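Local coordinates for putative PadR-family transcriptional regulatory protein (Bacteroides fragilis, PDB 5H20) that probably binds DNA as a PadR-like transcription factor, pairing a winged helix-turn-helix domain with a C-terminal helix in a two-chain assembly, at residues Y17-L22 with G47-L52. Sequence-based numbering, arbitrary orientation.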
loop_
_atom_site.group_PDB
_atom_site.type_symbol
_atom_site.label_atom_id
_atom_site.label_comp_id
_atom_site.label_asym_id
_atom_site.label_seq_id
_atom_site.Cartn_x
_atom_site.Cartn_y
_atom_site.Cartn_z
ATOM N N TYR A 17 6.765 -1.165 -1.998
ATOM C CA TYR A 17 7.167 -1.069 -0.601
ATOM C C TYR A 17 8.168 -2.166 -0.254
ATOM O O TYR A 17 9.123 -1.922 0.476
ATOM C CB TYR A 17 5.933 -1.148 0.308
ATOM C CG TYR A 17 6.218 -1.226 1.787
ATOM C CD1 TYR A 17 6.341 -0.069 2.561
ATOM C CD2 TYR A 17 6.339 -2.464 2.428
ATOM C CE1 TYR A 17 6.591 -0.143 3.931
ATOM C CE2 TYR A 17 6.583 -2.547 3.795
ATOM C CZ TYR A 17 6.709 -1.383 4.539
ATOM O OH TYR A 17 6.948 -1.468 5.886
ATOM N N CYS A 18 7.926 -3.359 -0.786
ATOM C CA CYS A 18 8.789 -4.517 -0.600
ATOM C C CYS A 18 10.183 -4.320 -1.223
ATOM O O CYS A 18 11.195 -4.687 -0.615
ATOM C CB CYS A 18 8.103 -5.754 -1.182
ATOM S SG CYS A 18 8.985 -7.289 -0.865
ATOM N N ILE A 19 10.221 -3.733 -2.423
ATOM C CA ILE A 19 11.470 -3.373 -3.105
ATOM C C ILE A 19 12.281 -2.361 -2.261
ATOM O O ILE A 19 13.490 -2.561 -2.027
ATOM C CB ILE A 19 11.215 -2.798 -4.525
ATOM C CG1 ILE A 19 10.611 -3.845 -5.458
ATOM C CG2 ILE A 19 12.503 -2.265 -5.147
ATOM C CD1 ILE A 19 9.919 -3.248 -6.670
ATOM N N MET A 20 11.605 -1.296 -1.805
ATOM C CA MET A 20 12.240 -0.262 -0.975
ATOM C C MET A 20 12.738 -0.847 0.342
ATOM O O MET A 20 13.847 -0.513 0.789
ATOM C CB MET A 20 11.299 0.910 -0.727
ATOM C CG MET A 20 11.037 1.747 -1.961
ATOM S SD MET A 20 10.124 3.248 -1.574
ATOM C CE MET A 20 8.441 2.626 -1.564
ATOM N N LEU A 21 11.926 -1.728 0.937
ATOM C CA LEU A 21 12.329 -2.513 2.112
ATOM C C LEU A 21 13.610 -3.312 1.883
ATOM O O LEU A 21 14.554 -3.189 2.663
ATOM C CB LEU A 21 11.211 -3.458 2.586
ATOM C CG LEU A 21 10.576 -3.232 3.956
ATOM C CD1 LEU A 21 9.697 -4.425 4.290
ATOM C CD2 LEU A 21 11.609 -3.042 5.062
ATOM N N LEU A 22 13.638 -4.111 0.812
ATOM C CA LEU A 22 14.801 -4.948 0.470
ATOM C C LEU A 22 16.059 -4.145 0.123
ATOM O O LEU A 22 17.169 -4.593 0.400
ATOM C CB LEU A 22 14.461 -5.969 -0.631
ATOM C CG LEU A 22 13.471 -7.111 -0.305
ATOM C CD1 LEU A 22 12.874 -7.706 -1.575
ATOM C CD2 LEU A 22 14.091 -8.214 0.544
ATOM N N GLY A 47 9.132 -9.366 -15.779
ATOM C CA GLY A 47 7.965 -8.628 -16.283
ATOM C C GLY A 47 7.212 -7.814 -15.233
ATOM O O GLY A 47 6.654 -6.758 -15.553
ATOM N N THR A 48 7.197 -8.305 -13.989
ATOM C CA THR A 48 6.545 -7.625 -12.865
ATOM C C THR A 48 7.514 -6.628 -12.187
ATOM O O THR A 48 7.171 -5.463 -11.981
ATOM C CB THR A 48 5.987 -8.635 -11.823
ATOM O OG1 THR A 48 5.136 -9.608 -12.463
ATOM C CG2 THR A 48 5.197 -7.932 -10.728
ATOM N N LEU A 49 8.723 -7.098 -11.871
ATOM C CA LEU A 49 9.718 -6.327 -11.133
ATOM C C LEU A 49 10.261 -5.101 -11.897
ATOM O O LEU A 49 10.322 -4.003 -11.343
ATOM C CB LEU A 49 10.882 -7.239 -10.714
ATOM C CG LEU A 49 11.764 -7.043 -9.463
ATOM C CD1 LEU A 49 13.235 -7.092 -9.846
ATOM C CD2 LEU A 49 11.491 -5.779 -8.670
ATOM N N TYR A 50 10.631 -5.297 -13.163
ATOM C CA TYR A 50 11.319 -4.263 -13.958
ATOM C C TYR A 50 10.556 -2.924 -14.074
ATOM O O TYR A 50 11.175 -1.876 -13.829
ATOM C CB TYR A 50 11.766 -4.801 -15.333
ATOM C CG TYR A 50 12.925 -5.798 -15.309
ATOM C CD1 TYR A 50 13.445 -6.298 -14.097
ATOM C CD2 TYR A 50 13.497 -6.259 -16.505
ATOM C CE1 TYR A 50 14.497 -7.204 -14.078
ATOM C CE2 TYR A 50 14.553 -7.173 -16.490
ATOM C CZ TYR A 50 15.044 -7.641 -15.269
ATOM O OH TYR A 50 16.082 -8.547 -15.216
ATOM N N PRO A 51 9.233 -2.944 -14.417
ATOM C CA PRO A 51 8.505 -1.667 -14.502
ATOM C C PRO A 51 8.357 -0.914 -13.180
ATOM O O PRO A 51 8.225 0.310 -13.195
ATOM C CB PRO A 51 7.119 -2.069 -15.034
ATOM C CG PRO A 51 7.326 -3.389 -15.698
ATOM C CD PRO A 51 8.372 -4.065 -14.860
ATOM N N LEU A 52 8.374 -1.627 -12.056
ATOM C CA LEU A 52 8.266 -0.988 -10.736
ATOM C C LEU A 52 9.577 -0.311 -10.327
ATOM O O LEU A 52 9.569 0.821 -9.797
ATOM C CB LEU A 52 7.813 -2.003 -9.690
ATOM C CG LEU A 52 6.322 -2.257 -9.402
ATOM C CD1 LEU A 52 5.327 -1.941 -10.518
ATOM C CD2 LEU A 52 6.151 -3.668 -8.889
#
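Ile19 reaches across from helix 5-23 and ends between Leu49 and Leu52 of helix 46-58. Its CD1 methyl does most of the touching. Ile19 CD1 meets Leu49 CD2 at 3.6 Å and Leu52 CB at 3.9 Å. Ile19 CG1 lies anti to the carbonyl carbon (chi1 -65°), and chi2 at 160° extends CD1 toward the facing helix. The Ile19 and Leu49 side chains meet at a slant. Leu49 does not leave its helix straight toward Ile19, but its end swings nearer and brings CD2 also within 3.9 Å of Ile19 CG1. The first side-chain bond of Leu52 points at the other helix, and its side chain runs roughly at right angles to Ile19. It is met at its base, while its side chain also packs on Lys12, Leu15 and Glu16. This contact lies in the core of a winged helix-turn-helix domain, as in other PadR proteins. Helix 46-58 is probably the recognition helix, and helix 30-39 adds to this packing, with Ile34 against Leu49. All three are buried, and no hydrogen bond links the segments. Tyr50 leaves its backbone away from segment 17-22 and touches a bound alpha-D-glucopyranose. Tyr17 sets its ring edge-to-face with Trp95 of both subunits.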